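Local coordinates for ferrichrome-binding protein (Bacillus subtilis subsp. subtilis, PDB 3G9Q) that binds iron(3+)-hydroxamate complexes such as ferrichrome and hands them to the membrane permease of the FhuCBGD importer, at residues K29-N34 with K113-E118; F43-Y48 with P255-G260; G208-A213 with H241-D246; K163-G168 with P193-I198. All blocks are in the same frame, centred on the assembly; numbering follows the deposited sequence.

Contact 1. Residues K29-N34 with K113-E118; sequences KTLGIN and KMTGTE
Leu31 and Ile33 flank the hydroxyl of Thr117, and the tight part of the contact lies here. Leu31 crosses Thr117 at about a right angle, its CG 3.3 Å from Thr117 OG1. Ile33 instead meets Thr115 end-on, with CD1 3.6 Å from Thr115 OG1, while the same methyl sits 3.9 Å from Thr117 CG2. Both threonine hydroxyls lie between their backbone N and carbonyl carbon (chi1 56° in Thr115, 51° in Thr117), which places them close enough for Thr117 OG1 to donate to Thr115 OG1 at 2.9 Å. Thr115 OG1 is also bonded to Phe111 O, one turn back, so the polar atoms pressed against the two aliphatic chains have partners within their own segment and helix. The open side lies at exposed Gly32, whose positive phi turns the chain out of helix 25-31 between the two apolar contacts, and at exposed Lys29 and Glu118, which take no part in the contact. Gly116 makes the matching exit from helix 106-115. Around this join, Leu31 also packs on Leu108 and Phe111 of helix 106-115 and on Ala121 of helix 118-143, while Asn34 is backbone-bonded to Val17 of strand 17-19.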
# COMPACT_ATOMS: atom_id res chain seq x y z
N LYS A 29 -5.92 -11.56 7.22
CA LYS A 29 -7.17 -11.04 7.76
C LYS A 29 -8.25 -11.27 6.71
O LYS A 29 -9.32 -11.80 7.02
CB LYS A 29 -7.04 -9.54 8.08
CG LYS A 29 -8.24 -8.94 8.79
CD LYS A 29 -8.53 -9.66 10.08
CE LYS A 29 -9.98 -9.45 10.46
NZ LYS A 29 -10.41 -10.42 11.51
N THR A 30 -7.98 -10.91 5.46
CA THR A 30 -8.97 -11.13 4.41
C THR A 30 -9.35 -12.61 4.33
O THR A 30 -10.53 -12.95 4.29
CB THR A 30 -8.46 -10.66 3.02
OG1 THR A 30 -8.12 -9.27 3.09
CG2 THR A 30 -9.55 -10.84 1.97
N LEU A 31 -8.35 -13.50 4.32
CA LEU A 31 -8.61 -14.93 4.24
C LEU A 31 -9.34 -15.46 5.48
O LEU A 31 -9.98 -16.52 5.44
CB LEU A 31 -7.29 -15.69 4.02
CG LEU A 31 -6.69 -15.89 2.62
CD1 LEU A 31 -7.39 -15.07 1.59
CD2 LEU A 31 -5.21 -15.57 2.68
N GLY A 32 -9.25 -14.74 6.60
CA GLY A 32 -9.91 -15.18 7.82
C GLY A 32 -9.04 -15.94 8.80
O GLY A 32 -9.51 -16.37 9.86
N ILE A 33 -7.77 -16.13 8.46
CA ILE A 33 -6.84 -16.83 9.33
C ILE A 33 -6.60 -16.02 10.60
O ILE A 33 -6.18 -14.87 10.56
CB ILE A 33 -5.48 -17.10 8.65
CG1 ILE A 33 -5.60 -18.29 7.69
CG2 ILE A 33 -4.40 -17.40 9.69
CD1 ILE A 33 -6.36 -17.99 6.40
N ASN A 34 -6.88 -16.64 11.73
CA ASN A 34 -6.71 -15.96 12.99
C ASN A 34 -5.23 -15.64 13.24
O ASN A 34 -4.37 -16.53 13.27
CB ASN A 34 -7.31 -16.82 14.10
CG ASN A 34 -7.08 -16.25 15.46
OD1 ASN A 34 -7.34 -15.07 15.71
ND2 ASN A 34 -6.60 -17.08 16.37
N LYS A 113 -3.87 -20.57 -1.09
CA LYS A 113 -3.57 -21.95 -1.41
C LYS A 113 -2.82 -22.60 -0.26
O LYS A 113 -3.07 -23.75 0.10
CB LYS A 113 -2.72 -22.00 -2.69
CG LYS A 113 -2.50 -23.38 -3.30
CD LYS A 113 -1.33 -24.10 -2.66
CE LYS A 113 -1.04 -25.41 -3.38
NZ LYS A 113 -2.19 -26.37 -3.33
N MSE A 114 -1.89 -21.85 0.31
CA MSE A 114 -1.08 -22.31 1.43
C MSE A 114 -1.92 -22.63 2.67
O MSE A 114 -1.59 -23.54 3.42
CB MSE A 114 -0.04 -21.24 1.79
CG MSE A 114 0.74 -21.52 3.07
SE MSE A 114 1.80 -19.98 3.63
CE MSE A 114 3.04 -19.90 2.11
N THR A 115 -2.99 -21.88 2.87
CA THR A 115 -3.82 -22.08 4.06
C THR A 115 -5.12 -22.83 3.84
O THR A 115 -5.82 -23.16 4.80
CB THR A 115 -4.13 -20.72 4.73
OG1 THR A 115 -4.76 -19.84 3.79
CG2 THR A 115 -2.83 -20.08 5.25
N GLY A 116 -5.44 -23.11 2.57
CA GLY A 116 -6.66 -23.82 2.23
C GLY A 116 -7.89 -22.93 2.32
O GLY A 116 -8.93 -23.33 2.84
N THR A 117 -7.77 -21.70 1.82
CA THR A 117 -8.88 -20.74 1.85
C THR A 117 -9.06 -20.06 0.49
O THR A 117 -9.38 -18.87 0.41
CB THR A 117 -8.66 -19.66 2.95
OG1 THR A 117 -7.35 -19.08 2.80
CG2 THR A 117 -8.79 -20.27 4.33
N GLU A 118 -8.86 -20.82 -0.59
CA GLU A 118 -8.98 -20.29 -1.94
C GLU A 118 -10.36 -19.66 -2.22
O GLU A 118 -10.48 -18.83 -3.13
CB GLU A 118 -8.68 -21.39 -2.97
CG GLU A 118 -7.31 -22.08 -2.84
CD GLU A 118 -7.26 -23.20 -1.79
OE1 GLU A 118 -6.26 -23.95 -1.76
OE2 GLU A 118 -8.22 -23.34 -0.99

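Contact 2. Residues F43-Y48 with P255-G260; sequences FKNPYY and PISLEG
Tyr47 lays one ring face over the backbone of Gly260, and Asn45 hydrogen-bonds Ser257 one turn earlier on the same helix. Gly260 CA stands 3.7 Å from the centroid of the Tyr47 ring and 18° off its normal, a CH-pi contact made possible by the lack of a side chain on the helix surface there. Beside it, Tyr47 CB touches Ile256 CG2 at 4.3 Å. A hydrogen bond between the segments runs from Asn45 ND2 to Ser257 OG, 3.1 Å long, with the hydroxyl oxygen practically in the amide plane.

The next shell fixes that amide. Asn45 has CG anti to its own N (chi1 -174°), and its OD1 receives a weak bond from Tyr47 N at 3.2 Å, an Asx turn. This is nested in a type I beta turn closed by Tyr48 N to Asn45 O, 2.9 Å, with Pro46 and Tyr47 at its corners. Tyr48 brings its ring face under the same amide: Asn45 ND2 lies 3.4 Å above the plane, over the centre. Farther out, Asp254 OD1 bonds Ser257 OG, and Tyr48 OH is held by Gly26 N at the start of helix 25-31.

An Asx turn and a beta turn thus present a side-chain amide and an aromatic ring to helix 255-270. The contact docks the loop that follows strand 35-37 near the middle of the chain, consistent with the two-lobed architecture of the Fe/B12 periplasmic-binding family, in which ligand binds between the lobes.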
# COMPACT_ATOMS: atom_id res chain seq x y z
N PHE A 43 -0.46 -1.78 14.07
CA PHE A 43 -1.22 -1.01 15.04
C PHE A 43 -1.09 0.49 14.80
O PHE A 43 -1.38 1.29 15.69
CB PHE A 43 -0.77 -1.36 16.45
CG PHE A 43 -0.86 -2.81 16.76
CD1 PHE A 43 0.04 -3.72 16.21
CD2 PHE A 43 -1.89 -3.30 17.56
CE1 PHE A 43 -0.09 -5.07 16.43
CE2 PHE A 43 -2.03 -4.65 17.79
CZ PHE A 43 -1.13 -5.55 17.23
N LYS A 44 -0.65 0.87 13.61
CA LYS A 44 -0.53 2.28 13.28
C LYS A 44 -1.23 2.61 11.98
O LYS A 44 -1.62 3.76 11.74
CB LYS A 44 0.94 2.70 13.19
CG LYS A 44 1.63 2.91 14.53
CD LYS A 44 2.95 3.62 14.33
CE LYS A 44 3.67 3.83 15.65
NZ LYS A 44 3.91 2.52 16.34
N ASN A 45 -1.40 1.59 11.14
CA ASN A 45 -2.06 1.75 9.84
C ASN A 45 -3.52 2.15 10.05
O ASN A 45 -4.26 1.45 10.73
CB ASN A 45 -1.96 0.46 9.06
CG ASN A 45 -2.48 0.59 7.65
OD1 ASN A 45 -2.83 1.69 7.20
ND2 ASN A 45 -2.54 -0.52 6.94
N PRO A 46 -3.96 3.27 9.47
CA PRO A 46 -5.34 3.69 9.65
C PRO A 46 -6.35 2.70 9.09
O PRO A 46 -7.52 2.71 9.48
CB PRO A 46 -5.39 5.03 8.93
CG PRO A 46 -4.38 4.85 7.84
CD PRO A 46 -3.24 4.20 8.59
N TYR A 47 -5.92 1.84 8.18
CA TYR A 47 -6.87 0.90 7.62
C TYR A 47 -6.98 -0.36 8.50
O TYR A 47 -7.87 -1.20 8.31
CB TYR A 47 -6.49 0.56 6.17
CG TYR A 47 -6.49 1.76 5.25
CD1 TYR A 47 -5.42 2.01 4.38
CD2 TYR A 47 -7.55 2.69 5.27
CE1 TYR A 47 -5.39 3.14 3.57
CE2 TYR A 47 -7.52 3.83 4.46
CZ TYR A 47 -6.43 4.05 3.61
OH TYR A 47 -6.37 5.18 2.82
N TYR A 48 -6.09 -0.46 9.48
CA TYR A 48 -6.07 -1.60 10.40
C TYR A 48 -6.70 -1.23 11.75
O TYR A 48 -7.90 -1.44 11.97
CB TYR A 48 -4.64 -2.09 10.65
CG TYR A 48 -3.94 -2.81 9.50
CD1 TYR A 48 -2.56 -3.00 9.53
CD2 TYR A 48 -4.65 -3.31 8.40
CE1 TYR A 48 -1.89 -3.68 8.52
CE2 TYR A 48 -3.98 -4.00 7.37
CZ TYR A 48 -2.60 -4.18 7.44
OH TYR A 48 -1.91 -4.88 6.48
N PRO A 255 -4.86 -6.46 0.61
CA PRO A 255 -6.29 -6.34 0.26
C PRO A 255 -7.10 -5.29 1.04
O PRO A 255 -7.95 -4.59 0.48
CB PRO A 255 -6.82 -7.75 0.47
CG PRO A 255 -5.63 -8.60 0.14
CD PRO A 255 -4.49 -7.87 0.82
N ILE A 256 -6.85 -5.20 2.34
CA ILE A 256 -7.55 -4.22 3.17
C ILE A 256 -7.07 -2.80 2.90
O ILE A 256 -7.88 -1.88 2.78
CB ILE A 256 -7.35 -4.48 4.66
CG1 ILE A 256 -7.80 -5.89 5.00
CG2 ILE A 256 -8.08 -3.40 5.46
CD1 ILE A 256 -7.39 -6.38 6.38
N SER A 257 -5.75 -2.62 2.84
CA SER A 257 -5.17 -1.31 2.60
C SER A 257 -5.53 -0.79 1.21
O SER A 257 -5.80 0.40 1.03
CB SER A 257 -3.64 -1.36 2.73
OG SER A 257 -3.24 -1.53 4.07
N LEU A 258 -5.53 -1.70 0.24
CA LEU A 258 -5.87 -1.36 -1.13
C LEU A 258 -7.30 -0.84 -1.17
O LEU A 258 -7.59 0.14 -1.86
CB LEU A 258 -5.71 -2.58 -2.05
CG LEU A 258 -4.27 -3.05 -2.35
CD1 LEU A 258 -4.30 -4.26 -3.26
CD2 LEU A 258 -3.49 -1.91 -2.99
N GLU A 259 -8.20 -1.49 -0.44
CA GLU A 259 -9.58 -1.04 -0.41
C GLU A 259 -9.67 0.36 0.19
O GLU A 259 -10.33 1.23 -0.37
CB GLU A 259 -10.45 -2.01 0.40
CG GLU A 259 -11.05 -3.14 -0.44
CD GLU A 259 -12.02 -4.02 0.34
OE1 GLU A 259 -11.57 -4.92 1.08
OE2 GLU A 259 -13.24 -3.78 0.21
N GLY A 260 -8.99 0.57 1.31
CA GLY A 260 -8.99 1.87 1.95
C GLY A 260 -8.38 2.96 1.08
O GLY A 260 -8.86 4.10 1.05

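Contact 3. Residues G208-A213 with H241-D246; sequences GDYIFA and HVYKMD
Tyr210 and His241 hold nearly the same first torsion, chi1 -63° and -64°, with CG anti to the carbonyl carbon, and this brings their rings into an offset stack. The centroids are 4.2 Å apart and the planes tilt by 20°; Tyr210 CE2 sits over the centre of the imidazole, whereas His241 CD2 lies above the rim of the phenol. Tyr243 comes to the same phenol from its edge, its CZ in the ring plane, 4.0 Å from Tyr210 CD2.

Farther along, the Phe212 and Tyr243 rings meet obliquely, Tyr243 CD2 reaching 3.6 Å from Phe212 CE2 over one Phe212 face. The Met245 chain is extended through its first two torsions and bends at the third, laying CE against Phe212 CB at 3.6 Å.

Beneath these groups the backbones run parallel, the ladder of a beta-alpha-beta unit in which helices 229-232 and 235-238 lie between adjacent strands 210-215 and 242-244 in sequence, the latter at an edge of the mixed sheet. Ile211 is gripped at both its backbone polar atoms: its N donates to His241 O at 2.9 Å and its O accepts from Tyr243 N, each bond nearly straight. The Ala213 N bond to Tyr243 O is weak, but Met245 N reaches Ala213 O at 3.0 Å, from above the carbonyl plane.

Phe212 and Tyr243 face helix 255-270, where Ser268 touches both. On the other side of the sheet, Ile211 CB packs on Val242 CG1 at 3.7 Å, and Ala236 of helix 235-238 covers the pair.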
# COMPACT_ATOMS: atom_id res chain seq x y z
N GLY A 208 0.83 17.50 -12.31
CA GLY A 208 -0.33 17.30 -13.14
C GLY A 208 -1.50 18.14 -12.67
O GLY A 208 -1.34 19.02 -11.81
N ASP A 209 -2.67 17.85 -13.24
CA ASP A 209 -3.94 18.53 -12.95
C ASP A 209 -4.39 18.23 -11.53
O ASP A 209 -4.91 19.10 -10.84
CB ASP A 209 -5.00 18.05 -13.95
CG ASP A 209 -4.64 18.41 -15.40
OD1 ASP A 209 -4.78 19.59 -15.76
OD2 ASP A 209 -4.20 17.52 -16.16
N TYR A 210 -4.19 16.98 -11.10
CA TYR A 210 -4.53 16.56 -9.75
C TYR A 210 -3.29 15.97 -9.09
O TYR A 210 -2.51 15.28 -9.74
CB TYR A 210 -5.66 15.52 -9.74
CG TYR A 210 -6.96 16.04 -10.29
CD1 TYR A 210 -7.17 16.12 -11.67
CD2 TYR A 210 -7.98 16.46 -9.43
CE1 TYR A 210 -8.36 16.61 -12.19
CE2 TYR A 210 -9.18 16.95 -9.94
CZ TYR A 210 -9.37 17.02 -11.32
OH TYR A 210 -10.55 17.51 -11.85
N ILE A 211 -3.13 16.25 -7.80
CA ILE A 211 -1.97 15.75 -7.09
C ILE A 211 -2.25 15.16 -5.72
O ILE A 211 -3.04 15.70 -4.95
CB ILE A 211 -0.93 16.85 -6.89
CG1 ILE A 211 -0.68 17.58 -8.21
CG2 ILE A 211 0.36 16.24 -6.34
CD1 ILE A 211 -0.18 16.84 -9.41
N PHE A 212 -1.62 14.04 -5.43
CA PHE A 212 -1.77 13.40 -4.13
C PHE A 212 -0.41 13.57 -3.47
O PHE A 212 0.50 12.78 -3.70
CB PHE A 212 -2.07 11.91 -4.30
CG PHE A 212 -3.50 11.60 -4.58
CD1 PHE A 212 -3.93 11.38 -5.88
CD2 PHE A 212 -4.43 11.57 -3.55
CE1 PHE A 212 -5.27 11.14 -6.14
CE2 PHE A 212 -5.76 11.33 -3.81
CZ PHE A 212 -6.19 11.11 -5.10
N ALA A 213 -0.24 14.60 -2.66
CA ALA A 213 1.06 14.80 -2.04
C ALA A 213 1.05 14.63 -0.53
O ALA A 213 0.01 14.78 0.12
CB ALA A 213 1.61 16.16 -2.39
N HIS A 241 -6.92 21.01 -6.22
CA HIS A 241 -6.91 19.61 -6.63
C HIS A 241 -5.73 18.83 -6.07
O HIS A 241 -5.15 17.97 -6.74
CB HIS A 241 -6.88 19.49 -8.16
CG HIS A 241 -8.10 20.02 -8.83
ND1 HIS A 241 -9.33 20.09 -8.21
CD2 HIS A 241 -8.29 20.47 -10.10
CE1 HIS A 241 -10.23 20.55 -9.07
NE2 HIS A 241 -9.62 20.78 -10.22
N VAL A 242 -5.34 19.16 -4.84
CA VAL A 242 -4.27 18.47 -4.16
C VAL A 242 -4.88 17.85 -2.92
O VAL A 242 -5.60 18.52 -2.17
CB VAL A 242 -3.11 19.40 -3.75
CG1 VAL A 242 -2.24 19.69 -4.96
CG2 VAL A 242 -3.66 20.69 -3.18
N TYR A 243 -4.59 16.58 -2.72
CA TYR A 243 -5.13 15.84 -1.59
C TYR A 243 -4.01 15.28 -0.72
O TYR A 243 -3.06 14.69 -1.21
CB TYR A 243 -6.00 14.72 -2.14
CG TYR A 243 -6.82 15.20 -3.32
CD1 TYR A 243 -7.83 16.16 -3.15
CD2 TYR A 243 -6.57 14.72 -4.59
CE1 TYR A 243 -8.56 16.62 -4.23
CE2 TYR A 243 -7.29 15.17 -5.68
CZ TYR A 243 -8.29 16.12 -5.50
OH TYR A 243 -9.03 16.51 -6.59
N LYS A 244 -4.16 15.49 0.59
CA LYS A 244 -3.21 15.04 1.60
C LYS A 244 -3.17 13.53 1.67
O LYS A 244 -4.15 12.88 2.03
CB LYS A 244 -3.60 15.61 2.97
CG LYS A 244 -3.31 17.10 3.17
CD LYS A 244 -1.90 17.33 3.71
CE LYS A 244 -1.72 16.75 5.12
NZ LYS A 244 -0.29 16.77 5.58
N MSE A 245 -2.01 12.98 1.33
CA MSE A 245 -1.81 11.54 1.33
C MSE A 245 -1.14 11.11 2.63
O MSE A 245 -0.10 11.65 3.00
CB MSE A 245 -0.96 11.16 0.13
CG MSE A 245 -0.68 9.68 0.00
SE MSE A 245 0.36 9.23 -1.59
CE MSE A 245 -1.09 8.80 -2.80
N ASP A 246 -1.73 10.16 3.32
CA ASP A 246 -1.17 9.68 4.57
C ASP A 246 -0.09 8.62 4.30
O ASP A 246 -0.38 7.54 3.78
CB ASP A 246 -2.27 9.11 5.47
CG ASP A 246 -1.76 8.72 6.84
OD1 ASP A 246 -1.03 9.53 7.45
OD2 ASP A 246 -2.11 7.62 7.31

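Contact 4. Residues K163-G168 with P193-I198; sequences KDFGRG and PGYTSI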
# COMPACT_ATOMS: atom_id res chain seq x y z
N LYS A 163 3.95 3.88 -11.34
CA LYS A 163 2.98 2.84 -11.05
C LYS A 163 3.57 1.63 -10.34
O LYS A 163 2.84 0.82 -9.78
CB LYS A 163 2.29 2.39 -12.34
CG LYS A 163 3.18 1.70 -13.36
CD LYS A 163 2.38 1.32 -14.60
CE LYS A 163 3.25 0.56 -15.61
NZ LYS A 163 2.48 0.07 -16.80
N ASP A 164 4.89 1.52 -10.35
CA ASP A 164 5.52 0.36 -9.73
C ASP A 164 6.30 0.65 -8.46
O ASP A 164 7.37 0.10 -8.26
CB ASP A 164 6.41 -0.33 -10.76
CG ASP A 164 5.62 -1.12 -11.78
OD1 ASP A 164 5.18 -0.55 -12.81
OD2 ASP A 164 5.41 -2.33 -11.54
N PHE A 165 5.75 1.49 -7.60
CA PHE A 165 6.46 1.80 -6.37
C PHE A 165 5.56 2.14 -5.19
O PHE A 165 5.96 2.91 -4.30
CB PHE A 165 7.44 2.94 -6.61
CG PHE A 165 8.78 2.70 -6.01
CD1 PHE A 165 9.69 1.86 -6.63
CD2 PHE A 165 9.10 3.24 -4.77
CE1 PHE A 165 10.91 1.55 -6.01
CE2 PHE A 165 10.32 2.93 -4.14
CZ PHE A 165 11.22 2.09 -4.76
N GLY A 166 4.36 1.57 -5.17
CA GLY A 166 3.44 1.83 -4.08
C GLY A 166 2.84 3.22 -4.13
O GLY A 166 2.80 3.84 -5.19
N ARG A 167 2.40 3.70 -2.98
CA ARG A 167 1.77 5.01 -2.86
C ARG A 167 0.60 5.20 -3.84
O ARG A 167 0.38 6.29 -4.38
CB ARG A 167 2.79 6.14 -3.04
CG ARG A 167 3.70 6.35 -1.84
CD ARG A 167 4.91 5.44 -1.89
NE ARG A 167 5.77 5.62 -0.72
CZ ARG A 167 7.01 5.15 -0.62
NH1 ARG A 167 7.54 4.47 -1.62
NH2 ARG A 167 7.71 5.36 0.48
N GLY A 168 -0.16 4.12 -4.05
CA GLY A 168 -1.31 4.17 -4.93
C GLY A 168 -0.97 4.21 -6.41
O GLY A 168 -1.84 4.42 -7.25
N PRO A 193 13.39 3.09 -11.83
CA PRO A 193 13.15 1.96 -10.93
C PRO A 193 11.75 2.02 -10.35
O PRO A 193 11.40 1.24 -9.47
CB PRO A 193 14.22 2.14 -9.86
CG PRO A 193 14.30 3.64 -9.75
CD PRO A 193 14.33 4.05 -11.22
N GLY A 194 10.95 2.97 -10.83
CA GLY A 194 9.59 3.12 -10.34
C GLY A 194 9.29 4.50 -9.78
O GLY A 194 8.14 4.80 -9.49
N TYR A 195 10.32 5.33 -9.63
CA TYR A 195 10.15 6.70 -9.12
C TYR A 195 11.30 7.59 -9.61
O TYR A 195 12.21 7.11 -10.28
CB TYR A 195 10.07 6.71 -7.59
CG TYR A 195 11.40 6.63 -6.90
CD1 TYR A 195 12.08 7.79 -6.54
CD2 TYR A 195 12.02 5.39 -6.68
CE1 TYR A 195 13.34 7.72 -5.97
CE2 TYR A 195 13.28 5.31 -6.12
CZ TYR A 195 13.94 6.48 -5.77
OH TYR A 195 15.20 6.42 -5.22
N THR A 196 11.25 8.87 -9.27
CA THR A 196 12.28 9.83 -9.68
C THR A 196 12.37 10.92 -8.62
O THR A 196 11.36 11.53 -8.25
CB THR A 196 11.93 10.55 -11.02
OG1 THR A 196 11.70 9.59 -12.06
CG2 THR A 196 13.07 11.48 -11.45
N SER A 197 13.58 11.15 -8.13
CA SER A 197 13.79 12.20 -7.14
C SER A 197 14.16 13.44 -7.94
O SER A 197 15.11 13.42 -8.71
CB SER A 197 14.92 11.83 -6.18
OG SER A 197 15.03 12.83 -5.18
N ILE A 198 13.38 14.51 -7.77
CA ILE A 198 13.63 15.75 -8.49
C ILE A 198 13.84 16.93 -7.56
O ILE A 198 13.66 16.83 -6.35
CB ILE A 198 12.45 16.09 -9.46
CG1 ILE A 198 11.29 16.76 -8.71
CG2 ILE A 198 11.99 14.84 -10.17
CD1 ILE A 198 10.26 17.45 -9.61
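The backbones of Asp164 and Gly194 approach to 5.0 Å between CA atoms, and Gly194, at phi 123°, turns the chain here as it leads into strand 195-198. Across this gap the contact is carried by the Phe165 side chain. Its CB lies 3.5 Å from Gly194 O, and its CD1 comes 3.4 Å from Pro193 O, so one side of the chain runs along consecutive peptide carbonyls. Gly194 offers no CB in the direction of Phe165, which lets the ring settle beside the backbone.

Tyr195 supplies the aromatic partner. Its CG stands between backbone N and carbonyl carbon (chi1 80°), and from there the ring turns an edge to the face of Phe165: Tyr195 CD2 lies 3.8 Å above that plane, over its centre, and 3.9 Å from Phe165 CZ. Centroids are 5.0 Å apart with the planes at 52°, an edge-to-face pair well short of perpendicular. Phe165 itself is exposed, and both aromatics also touch a crystal neighbour, so lattice packing may help set their orientation.

On the loop side, Arg167 NH1 gives a weak bond to Phe165 O, 3.5 Å long, and Gly168 then stands at the N-cap of helix 169-175. On the strand side, Gly194 pairs through its backbone with Gly162, while Tyr195 packs against Phe161. The arrangement is that of a loop leaving strand 157-161 and folding back over the start of its antiparallel neighbour 195-198, which forms an edge of the five-stranded mixed sheet.

Helix 255-270 ties much of this chain together. In contact 2 its first turn also meets contact 1, where Lys29 CB lies 3.6 Å from Ile256 CD1, and its later turns cover the aromatic face of contact 3. Contact 2 also touches contact 3 through Pro46 CG and Asp246 OD2, 3.6 Å apart. Contacts 3 and 4 belong to the same mixed sheet and meet where Met245 CE approaches Arg167 O. Contacts 1 and 3 lie on opposite sides of the chain's centre, their centres 35 Å apart. Between them, contacts 2 and 4 come within about 7 Å at their nearest atoms, probably close to the cleft where relatives bind their ligand.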